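Local coordinates for cell envelope-related transcriptional attenuator domain-containing protein (Streptococcus agalactiae, PDB 3OKZ), which belongs to the LytR/CpsA/Psr family and so probably takes part in attaching polymers to the bacterial cell wall, though its own function is uncharacterised, at residues G26-S31 and Y168-Y173; A87-A90 and M96-M99; Q102-I107 and K265-V270. One frame throughout, in Å; residues are numbered along the deposited sequence.

Overall arrangement
Contact 1 lies at the surface and is purely ionic, a long salt bridge between the end of strand 20-28 and the loop that follows helix 162-168. Contacts 2 and 3 are buried and apolar, and both draw on helix 93-105: its first half packs on the short helix 87-90, its C-terminal end on the distant helix 264-277. Contact 2 uses small alanines to bring backbones close, whereas contact 3 bridges a wider gap with leucines. Contacts 1 and 2 touch, V27 CG2 lying 3.4 Å from Y89 OH. Contacts 1 and 3 lie on opposite sides of the chain's centre, their own centres about 26 Å apart.

Contact 1: G26-S31 and Y168-Y173; sequences GVDTGS and YSRMRY
D28 and R170 carry this contact alone, and its chemistry is ionic. The carboxylate oxygen D28 OD2 lies 3.7 Å from R170 NH2, a long salt bridge and not a hydrogen bond. The other oxygen is scarcely farther, D28 OD1 being 3.9 Å from R170 NH2, so the guanidinium nitrogen addresses the carboxylate as a whole, with D28 CG 3.6 Å away. That carbon sits at the guanidinium's edge, in its plane. The two flat groups are nevertheless turned 81° apart, which excludes the coplanar, two-nitrogen-to-two-oxygen pairing of a bidentate bridge. The side chains cross at about a right angle.

The reach of the pair comes from the arginine. Its chain is extended from CG to NE, and a chi4 of -60° turns the guanidinium group so that NH2 faces D28. Aspartate, being short, keeps its charge close to the strand end, while arginine is long enough to cross to it from the loop.

D43 on the adjacent strand 41-51 makes a salt bridge with this same NH2 and is the stronger partner, so the same nitrogen serves two aspartates, which probably helps to hold the guanidinium in place.

Apolar contact comes from M117 of helix 117-126, which packs on both D28 and R170. Behind the arginine the loop is tied down through its backbone, since R185 NH1 donates to the carbonyls of Y168 and M171.

A cluster of arginines and aspartates beside the ends of central strands is consistent with the charged pocket that, in LytR/CpsA/Psr relatives, receives the pyrophosphate head of a polyprenyl lipid substrate.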
ATOM      1  N   GLY A  26      -5.191  -1.410  -1.158  1.00 13.05           N
ATOM      2  CA  GLY A  26      -6.541  -1.380  -0.639  1.00 15.14           C
ATOM      3  C   GLY A  26      -7.344  -0.629  -1.675  1.00 10.30           C
ATOM      4  O   GLY A  26      -7.102   0.556  -1.950  1.00  1.40           O
ATOM      5  N   VAL A  27      -8.296  -1.313  -2.282  1.00 14.20           N
ATOM      6  CA  VAL A  27      -9.083  -0.658  -3.299  1.00 17.94           C
ATOM      7  C   VAL A  27     -10.514  -0.367  -2.884  1.00 18.37           C
ATOM      8  O   VAL A  27     -11.187  -1.205  -2.289  1.00 21.93           O
ATOM      9  CB  VAL A  27      -9.131  -1.496  -4.562  1.00 28.36           C
ATOM     10  CG1 VAL A  27      -9.852  -0.717  -5.650  1.00 36.12           C
ATOM     11  CG2 VAL A  27      -7.723  -1.885  -4.986  1.00 31.33           C
ATOM     12  N   ASP A  28     -10.969   0.838  -3.199  1.00 18.74           N
ATOM     13  CA  ASP A  28     -12.340   1.228  -2.923  1.00 11.35           C
ATOM     14  C   ASP A  28     -13.082   1.051  -4.257  1.00 15.09           C
ATOM     15  O   ASP A  28     -13.026   1.907  -5.149  1.00 24.89           O
ATOM     16  CB  ASP A  28     -12.392   2.674  -2.457  1.00 17.32           C
ATOM     17  CG  ASP A  28     -13.791   3.136  -2.177  1.00 34.36           C
ATOM     18  OD1 ASP A  28     -14.580   2.337  -1.639  1.00 38.10           O
ATOM     19  OD2 ASP A  28     -14.097   4.305  -2.483  1.00 41.12           O
ATOM     20  N   THR A  29     -13.745  -0.093  -4.394  1.00 21.32           N
ATOM     21  CA  THR A  29     -14.458  -0.415  -5.616  1.00 33.74           C
ATOM     22  C   THR A  29     -15.867   0.164  -5.687  1.00 40.01           C
ATOM     23  O   THR A  29     -16.553   0.007  -6.695  1.00 52.35           O
ATOM     24  CB  THR A  29     -14.488  -1.945  -5.830  1.00 35.75           C
ATOM     25  OG1 THR A  29     -15.037  -2.584  -4.675  1.00 34.32           O
ATOM     26  CG2 THR A  29     -13.080  -2.469  -6.047  1.00 31.73           C
ATOM     27  N   GLY A  30     -16.300   0.829  -4.620  1.00 36.30           N
ATOM     28  CA  GLY A  30     -17.612   1.458  -4.628  1.00 47.29           C
ATOM     29  C   GLY A  30     -18.854   0.685  -4.219  1.00 52.98           C
ATOM     30  O   GLY A  30     -18.781  -0.305  -3.496  1.00 44.77           O
ATOM     31  N   SER A  31     -20.004   1.157  -4.702  1.00 57.38           N
ATOM     32  CA  SER A  31     -21.301   0.561  -4.389  1.00 52.89           C
ATOM     33  C   SER A  31     -21.750  -0.534  -5.352  1.00 49.32           C
ATOM     34  O   SER A  31     -22.259  -1.563  -4.918  1.00 43.34           O
ATOM     35  CB  SER A  31     -22.383   1.645  -4.340  1.00 55.20           C
ATOM     36  OG  SER A  31     -22.064   2.658  -3.407  1.00 53.32           O
ATOM     37  N   TYR A 168     -11.045   3.932  11.095  1.00 10.00           N
ATOM     38  CA  TYR A 168      -9.781   4.269  11.723  1.00  0.01           C
ATOM     39  C   TYR A 168      -8.642   4.451  10.728  1.00 12.19           C
ATOM     40  O   TYR A 168      -7.702   5.206  10.978  1.00 27.22           O
ATOM     41  CB  TYR A 168      -9.405   3.183  12.720  1.00  0.01           C
ATOM     42  CG  TYR A 168      -8.152   3.468  13.528  1.00  3.50           C
ATOM     43  CD1 TYR A 168      -8.155   4.419  14.543  1.00  5.30           C
ATOM     44  CD2 TYR A 168      -6.975   2.758  13.293  1.00 17.42           C
ATOM     45  CE1 TYR A 168      -7.027   4.649  15.307  1.00  9.74           C
ATOM     46  CE2 TYR A 168      -5.832   2.988  14.056  1.00  9.63           C
ATOM     47  CZ  TYR A 168      -5.872   3.928  15.062  1.00 10.08           C
ATOM     48  OH  TYR A 168      -4.762   4.118  15.846  1.00 20.81           O
ATOM     49  N   SER A 169      -8.705   3.767   9.594  1.00 14.29           N
ATOM     50  CA  SER A 169      -7.633   3.901   8.612  1.00 11.36           C
ATOM     51  C   SER A 169      -7.952   4.849   7.463  1.00 18.20           C
ATOM     52  O   SER A 169      -7.166   4.973   6.524  1.00 17.05           O
ATOM     53  CB  SER A 169      -7.258   2.533   8.055  1.00  0.01           C
ATOM     54  OG  SER A 169      -8.400   1.888   7.536  1.00 14.98           O
ATOM     55  N   ARG A 170      -9.099   5.517   7.522  1.00 17.81           N
ATOM     56  CA  ARG A 170      -9.448   6.468   6.474  1.00 15.23           C
ATOM     57  C   ARG A 170      -9.379   7.901   6.999  1.00 14.10           C
ATOM     58  O   ARG A 170      -9.076   8.831   6.255  1.00 14.78           O
ATOM     59  CB  ARG A 170     -10.856   6.192   5.952  1.00 20.22           C
ATOM     60  CG  ARG A 170     -10.950   5.165   4.833  1.00 31.79           C
ATOM     61  CD  ARG A 170     -12.413   4.863   4.538  1.00 39.72           C
ATOM     62  NE  ARG A 170     -12.620   4.326   3.198  1.00 51.07           N
ATOM     63  CZ  ARG A 170     -12.303   4.969   2.080  1.00 58.67           C
ATOM     64  NH1 ARG A 170     -11.757   6.179   2.143  1.00 53.04           N
ATOM     65  NH2 ARG A 170     -12.532   4.406   0.903  1.00 64.24           N
HETATM   66  N   MSE A 171      -9.662   8.067   8.289  1.00 11.22           N
HETATM   67  CA  MSE A 171      -9.659   9.382   8.921  1.00  8.44           C
HETATM   68  C   MSE A 171      -8.452  10.183   8.456  1.00 10.60           C
HETATM   69  O   MSE A 171      -7.333   9.676   8.401  1.00 25.11           O
HETATM   70  CB  MSE A 171      -9.666   9.239  10.447  1.00 12.39           C
HETATM   71  CG  MSE A 171     -10.031  10.530  11.177  1.00 18.77           C
HETATM   72 SE   MSE A 171      -8.702  11.985  11.132  1.00 39.83          SE
HETATM   73  CE  MSE A 171      -7.837  11.649  12.832  1.00 38.03           C
ATOM     74  N   ARG A 172      -8.683  11.449   8.141  1.00 23.35           N
ATOM     75  CA  ARG A 172      -7.621  12.293   7.632  1.00 27.31           C
ATOM     76  C   ARG A 172      -7.725  13.756   8.053  1.00 19.30           C
ATOM     77  O   ARG A 172      -6.797  14.310   8.630  1.00 24.96           O
ATOM     78  CB  ARG A 172      -7.640  12.200   6.102  1.00 27.58           C
ATOM     79  CG  ARG A 172      -6.623  13.043   5.338  1.00 28.71           C
ATOM     80  CD  ARG A 172      -7.021  13.068   3.868  1.00 30.09           C
ATOM     81  NE  ARG A 172      -5.899  13.241   2.948  1.00 43.43           N
ATOM     82  CZ  ARG A 172      -5.148  14.337   2.867  1.00 47.46           C
ATOM     83  NH1 ARG A 172      -5.389  15.378   3.659  1.00 47.49           N
ATOM     84  NH2 ARG A 172      -4.153  14.390   1.986  1.00 44.44           N
ATOM     85  N   TYR A 173      -8.873  14.362   7.778  1.00 17.14           N
ATOM     86  CA  TYR A 173      -9.095  15.777   8.032  1.00 23.60           C
ATOM     87  C   TYR A 173      -9.063  16.292   9.448  1.00 25.75           C
ATOM     88  O   TYR A 173      -8.903  17.491   9.669  1.00 40.80           O
ATOM     89  CB  TYR A 173     -10.377  16.201   7.325  1.00 14.94           C
ATOM     90  CG  TYR A 173     -10.264  15.876   5.869  1.00 14.73           C
ATOM     91  CD1 TYR A 173      -9.184  16.354   5.125  1.00 14.18           C
ATOM     92  CD2 TYR A 173     -11.166  15.026   5.247  1.00 10.64           C
ATOM     93  CE1 TYR A 173      -9.000  15.985   3.796  1.00 17.43           C
ATOM     94  CE2 TYR A 173     -10.991  14.650   3.910  1.00 10.06           C
ATOM     95  CZ  TYR A 173      -9.906  15.134   3.199  1.00 20.85           C
ATOM     96  OH  TYR A 173      -9.718  14.772   1.896  1.00 30.87           O
TER

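Contact 2: A87-A90 and M96-M99; sequences AAYA and MALM
The Y89 ring meets A97 at its edge: A97 CB lies near the ring plane, 4.1 Å from Y89 CD2, and residues 96-99 place nothing over either face. The methyl also rests against the root of the tyrosine, A97 CB being 4.0 Å from Y89 CB. With CG anti to the backbone N (chi1 -167°), the ring runs on past A97 to strand 20-28, where it packs on M25 and V27, and its hydroxyl bonds to Q114.

Next to the ring the helices meet through alanines. With only a methyl for a side chain, A88 lets its CB lie directly on the backbone of the longer helix, 3.6 Å from A97 CA, and the two CA atoms of A88 and A97 come within 4.7 Å. Selenomethionine M96 lays its flexible chain alongside the A88 carbonyl, with M96 CG 3.5 Å and M96 SE 3.6 Å from A88 O; the bend at chi3 turns the terminal methyl away, and the side chain also packs on P73 and N76.

Such close alanine packing is suited to two helices that follow one another closely in sequence, here 87-90 and 93-105, lying against the central mixed sheet of the LytR/CpsA/Psr domain.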
ATOM      1  N   ALA A  87      -3.635   8.495  -9.347  1.00 17.96           N
ATOM      2  CA  ALA A  87      -4.306   8.308 -10.636  1.00 23.16           C
ATOM      3  C   ALA A  87      -3.936   7.092 -11.478  1.00 29.75           C
ATOM      4  O   ALA A  87      -4.618   6.807 -12.461  1.00 33.96           O
ATOM      5  CB  ALA A  87      -4.151   9.566 -11.483  1.00 12.82           C
ATOM      6  N   ALA A  88      -2.866   6.384 -11.125  1.00 33.63           N
ATOM      7  CA  ALA A  88      -2.475   5.208 -11.898  1.00 31.85           C
ATOM      8  C   ALA A  88      -3.613   4.187 -11.899  1.00 41.24           C
ATOM      9  O   ALA A  88      -4.167   3.859 -12.949  1.00 54.70           O
ATOM     10  CB  ALA A  88      -1.226   4.592 -11.318  1.00 32.08           C
ATOM     11  N   TYR A  89      -3.963   3.691 -10.717  1.00 24.40           N
ATOM     12  CA  TYR A  89      -5.048   2.718 -10.592  1.00 29.98           C
ATOM     13  C   TYR A  89      -6.350   3.339 -11.092  1.00 34.16           C
ATOM     14  O   TYR A  89      -7.089   2.723 -11.857  1.00 42.45           O
ATOM     15  CB  TYR A  89      -5.200   2.286  -9.129  1.00 27.80           C
ATOM     16  CG  TYR A  89      -6.066   1.064  -8.909  1.00 23.88           C
ATOM     17  CD1 TYR A  89      -7.457   1.153  -8.923  1.00 18.70           C
ATOM     18  CD2 TYR A  89      -5.491  -0.187  -8.669  1.00 10.46           C
ATOM     19  CE1 TYR A  89      -8.253   0.021  -8.697  1.00 18.31           C
ATOM     20  CE2 TYR A  89      -6.276  -1.319  -8.443  1.00 12.40           C
ATOM     21  CZ  TYR A  89      -7.651  -1.207  -8.459  1.00 27.23           C
ATOM     22  OH  TYR A  89      -8.422  -2.324  -8.238  1.00 45.67           O
ATOM     23  N   ALA A  90      -6.619   4.568 -10.663  1.00 30.54           N
ATOM     24  CA  ALA A  90      -7.830   5.290 -11.068  1.00 36.02           C
ATOM     25  C   ALA A  90      -8.115   5.236 -12.574  1.00 38.73           C
ATOM     26  O   ALA A  90      -9.264   5.083 -12.984  1.00 51.89           O
ATOM     27  CB  ALA A  90      -7.745   6.741 -10.615  1.00 28.74           C
HETATM   28  N   MSE A  96      -1.612  -0.498 -14.190  1.00 22.60           N
HETATM   29  CA  MSE A  96      -0.983   0.817 -14.289  1.00 30.72           C
HETATM   30  C   MSE A  96      -0.387   1.218 -12.951  1.00 23.07           C
HETATM   31  O   MSE A  96       0.658   1.857 -12.898  1.00 20.94           O
HETATM   32  CB  MSE A  96      -2.003   1.863 -14.765  1.00 35.79           C
HETATM   33  CG  MSE A  96      -1.412   3.233 -15.096  1.00 41.06           C
HETATM   34 SE   MSE A  96      -2.611   4.303 -16.203  1.00 62.49          SE
HETATM   35  CE  MSE A  96      -1.763   4.027 -17.915  1.00130.27           C
ATOM     36  N   ALA A  97      -1.053   0.835 -11.872  1.00 20.26           N
ATOM     37  CA  ALA A  97      -0.552   1.143 -10.548  1.00 15.39           C
ATOM     38  C   ALA A  97       0.767   0.406 -10.419  1.00 15.82           C
ATOM     39  O   ALA A  97       1.787   0.977 -10.019  1.00 19.52           O
ATOM     40  CB  ALA A  97      -1.517   0.654  -9.497  1.00 12.15           C
ATOM     41  N   LEU A  98       0.753  -0.873 -10.773  1.00 16.53           N
ATOM     42  CA  LEU A  98       1.966  -1.653 -10.678  1.00 13.83           C
ATOM     43  C   LEU A  98       3.061  -1.028 -11.530  1.00 15.54           C
ATOM     44  O   LEU A  98       4.143  -0.711 -11.024  1.00 19.42           O
ATOM     45  CB  LEU A  98       1.725  -3.092 -11.118  1.00  9.92           C
ATOM     46  CG  LEU A  98       2.993  -3.936 -10.965  1.00 15.31           C
ATOM     47  CD1 LEU A  98       3.308  -4.109  -9.495  1.00 16.00           C
ATOM     48  CD2 LEU A  98       2.812  -5.281 -11.632  1.00 25.67           C
HETATM   49  N   MSE A  99       2.777  -0.832 -12.815  1.00  9.67           N
HETATM   50  CA  MSE A  99       3.770  -0.263 -13.718  1.00 20.34           C
HETATM   51  C   MSE A  99       4.306   1.082 -13.243  1.00 29.91           C
HETATM   52  O   MSE A  99       5.523   1.323 -13.269  1.00 14.80           O
HETATM   53  CB  MSE A  99       3.180  -0.140 -15.115  1.00 23.82           C
HETATM   54  CG  MSE A  99       2.806  -1.497 -15.711  1.00 27.86           C
HETATM   55 SE   MSE A  99       2.261  -1.430 -17.553  1.00 59.10          SE
HETATM   56  CE  MSE A  99       3.927  -1.980 -18.367  1.00144.11           C
TER

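Contact 3: Q102-I107 and K265-V270; sequences QDLLDI and KHLLAV
L105 and L267 have the nearest pair of CA atoms, 7.6 Å apart, where the last turn of helix 93-105 meets the early part of helix 264-277; the first helix ends just beyond, as D106 takes a positive phi (63°) and I107 N bonds back to Q102 O.

L267 is the central side chain of the contact, touching both L104 and L105, and leucine suits it by offering two methyls on a forked end. Its CG stands anti to the backbone N (chi1 177°), which carries the fork across the gap. L267 CD1 comes 4.1 Å from L104 CD1 on one side chain and 4.3 Å from L105 CD2 on the next, so a single branch reaches both. The fork also straddles a backbone carbonyl, L267 CD1 lying 3.9 Å and L267 CD2 4.0 Å from L104 O. That carbonyl oxygen of the buried L104 is not left to methyls alone, for it accepts a hydrogen bond from T288 OG1.

More apolar packing follows along the second helix, where I274 touches L105, and D106 OD2 adds a salt bridge to K275 NZ at the margin. V270 and H266 of the same helix rest on L246 of strand 241-252.

This is plain leucine-rich helix-helix packing, joining helix 93-105 to helix 264-277, which follows strand 258-261, an outermost strand of the central mixed sheet in this LytR/CpsA/Psr family fold.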
ATOM      1  N   GLN A 102       6.520   0.460 -10.285  1.00 25.28           N
ATOM      2  CA  GLN A 102       7.801  -0.127 -10.628  1.00 35.42           C
ATOM      3  C   GLN A 102       8.719   0.977 -11.144  1.00 35.47           C
ATOM      4  O   GLN A 102       9.899   1.020 -10.797  1.00 37.35           O
ATOM      5  CB  GLN A 102       7.629  -1.235 -11.674  1.00 36.04           C
ATOM      6  CG  GLN A 102       6.874  -2.457 -11.153  1.00 37.67           C
ATOM      7  CD  GLN A 102       6.944  -3.659 -12.079  1.00 36.17           C
ATOM      8  OE1 GLN A 102       6.502  -4.747 -11.727  1.00 44.27           O
ATOM      9  NE2 GLN A 102       7.499  -3.468 -13.259  1.00 26.81           N
ATOM     10  N   ASP A 103       8.178   1.888 -11.952  1.00 26.44           N
ATOM     11  CA  ASP A 103       8.989   2.979 -12.485  1.00 21.86           C
ATOM     12  C   ASP A 103       9.339   4.020 -11.436  1.00 31.16           C
ATOM     13  O   ASP A 103      10.356   4.710 -11.555  1.00 35.46           O
ATOM     14  CB  ASP A 103       8.286   3.664 -13.652  1.00 23.28           C
ATOM     15  CG  ASP A 103       8.313   2.826 -14.915  1.00 36.95           C
ATOM     16  OD1 ASP A 103       9.251   1.995 -15.054  1.00 43.35           O
ATOM     17  OD2 ASP A 103       7.408   3.012 -15.770  1.00 25.54           O
ATOM     18  N   LEU A 104       8.485   4.141 -10.422  1.00 26.78           N
ATOM     19  CA  LEU A 104       8.710   5.083  -9.336  1.00 22.90           C
ATOM     20  C   LEU A 104       9.935   4.682  -8.517  1.00 22.07           C
ATOM     21  O   LEU A 104      10.823   5.497  -8.261  1.00 16.33           O
ATOM     22  CB  LEU A 104       7.490   5.125  -8.416  1.00 28.00           C
ATOM     23  CG  LEU A 104       7.727   5.562  -6.957  1.00 23.34           C
ATOM     24  CD1 LEU A 104       8.227   7.005  -6.898  1.00 18.09           C
ATOM     25  CD2 LEU A 104       6.435   5.402  -6.172  1.00 15.98           C
ATOM     26  N   LEU A 105       9.973   3.418  -8.107  1.00 21.73           N
ATOM     27  CA  LEU A 105      11.071   2.915  -7.297  1.00 23.12           C
ATOM     28  C   LEU A 105      12.251   2.332  -8.062  1.00 32.74           C
ATOM     29  O   LEU A 105      13.281   2.048  -7.459  1.00 29.94           O
ATOM     30  CB  LEU A 105      10.553   1.857  -6.337  1.00 16.15           C
ATOM     31  CG  LEU A 105       9.463   2.289  -5.366  1.00  9.79           C
ATOM     32  CD1 LEU A 105       8.989   1.057  -4.592  1.00  2.69           C
ATOM     33  CD2 LEU A 105       9.998   3.362  -4.424  1.00  3.17           C
ATOM     34  N   ASP A 106      12.112   2.149  -9.372  1.00 37.50           N
ATOM     35  CA  ASP A 106      13.194   1.578 -10.177  1.00 34.42           C
ATOM     36  C   ASP A 106      13.473   0.153  -9.712  1.00 32.79           C
ATOM     37  O   ASP A 106      14.584  -0.170  -9.265  1.00 25.67           O
ATOM     38  CB  ASP A 106      14.474   2.404 -10.032  1.00 27.18           C
ATOM     39  CG  ASP A 106      15.595   1.881 -10.901  1.00 25.41           C
ATOM     40  OD1 ASP A 106      15.368   1.734 -12.120  1.00 29.51           O
ATOM     41  OD2 ASP A 106      16.696   1.615 -10.377  1.00 22.47           O
ATOM     42  N   ILE A 107      12.454  -0.694  -9.816  1.00 31.12           N
ATOM     43  CA  ILE A 107      12.557  -2.078  -9.385  1.00 18.52           C
ATOM     44  C   ILE A 107      11.376  -2.878  -9.919  1.00 24.92           C
ATOM     45  O   ILE A 107      10.314  -2.328 -10.223  1.00 32.35           O
ATOM     46  CB  ILE A 107      12.560  -2.159  -7.835  1.00 41.25           C
ATOM     47  CG1 ILE A 107      12.813  -3.590  -7.376  1.00 54.71           C
ATOM     48  CG2 ILE A 107      11.220  -1.699  -7.284  1.00 39.03           C
ATOM     49  CD1 ILE A 107      12.821  -3.733  -5.869  1.00 63.08           C
ATOM     50  N   LYS A 265      17.742  13.249  -3.387  1.00 33.41           N
ATOM     51  CA  LYS A 265      18.453  12.657  -2.259  1.00 37.53           C
ATOM     52  C   LYS A 265      17.635  11.603  -1.514  1.00 43.17           C
ATOM     53  O   LYS A 265      18.167  10.578  -1.090  1.00 45.83           O
ATOM     54  CB  LYS A 265      18.851  13.754  -1.270  1.00 43.66           C
ATOM     55  CG  LYS A 265      19.901  13.353  -0.241  1.00 55.68           C
ATOM     56  CD  LYS A 265      21.318  13.505  -0.802  1.00 72.60           C
ATOM     57  CE  LYS A 265      22.384  13.312   0.277  1.00 75.63           C
ATOM     58  NZ  LYS A 265      23.758  13.635  -0.214  1.00 72.53           N
ATOM     59  N   HIS A 266      16.340  11.862  -1.366  1.00 40.99           N
ATOM     60  CA  HIS A 266      15.448  10.971  -0.630  1.00 35.86           C
ATOM     61  C   HIS A 266      15.002   9.729  -1.389  1.00 40.83           C
ATOM     62  O   HIS A 266      15.229   8.606  -0.941  1.00 40.16           O
ATOM     63  CB  HIS A 266      14.207  11.743  -0.183  1.00 34.14           C
ATOM     64  CG  HIS A 266      13.353  11.005   0.798  1.00 39.05           C
ATOM     65  ND1 HIS A 266      11.989  10.871   0.646  1.00 41.09           N
ATOM     66  CD2 HIS A 266      13.661  10.398   1.971  1.00 47.59           C
ATOM     67  CE1 HIS A 266      11.493  10.218   1.682  1.00 44.41           C
ATOM     68  NE2 HIS A 266      12.487   9.919   2.501  1.00 47.84           N
ATOM     69  N   LEU A 267      14.355   9.936  -2.530  1.00 34.33           N
ATOM     70  CA  LEU A 267      13.855   8.826  -3.322  1.00 21.27           C
ATOM     71  C   LEU A 267      14.910   7.773  -3.622  1.00 26.76           C
ATOM     72  O   LEU A 267      14.602   6.587  -3.660  1.00 34.64           O
ATOM     73  CB  LEU A 267      13.220   9.339  -4.622  1.00 21.92           C
ATOM     74  CG  LEU A 267      12.697   8.292  -5.611  1.00 27.80           C
ATOM     75  CD1 LEU A 267      11.853   7.263  -4.902  1.00 27.86           C
ATOM     76  CD2 LEU A 267      11.895   8.973  -6.685  1.00 31.33           C
ATOM     77  N   LEU A 268      16.153   8.190  -3.827  1.00 28.69           N
ATOM     78  CA  LEU A 268      17.215   7.225  -4.104  1.00 26.72           C
ATOM     79  C   LEU A 268      17.370   6.345  -2.863  1.00 30.00           C
ATOM     80  O   LEU A 268      17.124   5.142  -2.908  1.00 38.72           O
ATOM     81  CB  LEU A 268      18.527   7.957  -4.420  1.00 24.88           C
ATOM     82  CG  LEU A 268      19.737   7.222  -5.023  1.00 31.72           C
ATOM     83  CD1 LEU A 268      20.429   6.386  -3.974  1.00 45.95           C
ATOM     84  CD2 LEU A 268      19.284   6.369  -6.189  1.00 27.90           C
ATOM     85  N   ALA A 269      17.756   6.964  -1.752  1.00 27.47           N
ATOM     86  CA  ALA A 269      17.937   6.265  -0.488  1.00 24.90           C
ATOM     87  C   ALA A 269      16.859   5.213  -0.218  1.00 21.79           C
ATOM     88  O   ALA A 269      17.156   4.076   0.160  1.00 23.59           O
ATOM     89  CB  ALA A 269      17.955   7.269   0.647  1.00 19.56           C
ATOM     90  N   VAL A 270      15.608   5.610  -0.404  1.00 13.18           N
ATOM     91  CA  VAL A 270      14.467   4.736  -0.173  1.00 23.09           C
ATOM     92  C   VAL A 270      14.466   3.556  -1.140  1.00 27.16           C
ATOM     93  O   VAL A 270      14.148   2.424  -0.755  1.00 32.97           O
ATOM     94  CB  VAL A 270      13.134   5.517  -0.317  1.00 40.05           C
ATOM     95  CG1 VAL A 270      11.957   4.613  -0.012  1.00 36.65           C
ATOM     96  CG2 VAL A 270      13.137   6.718   0.613  1.00 41.60           C
TER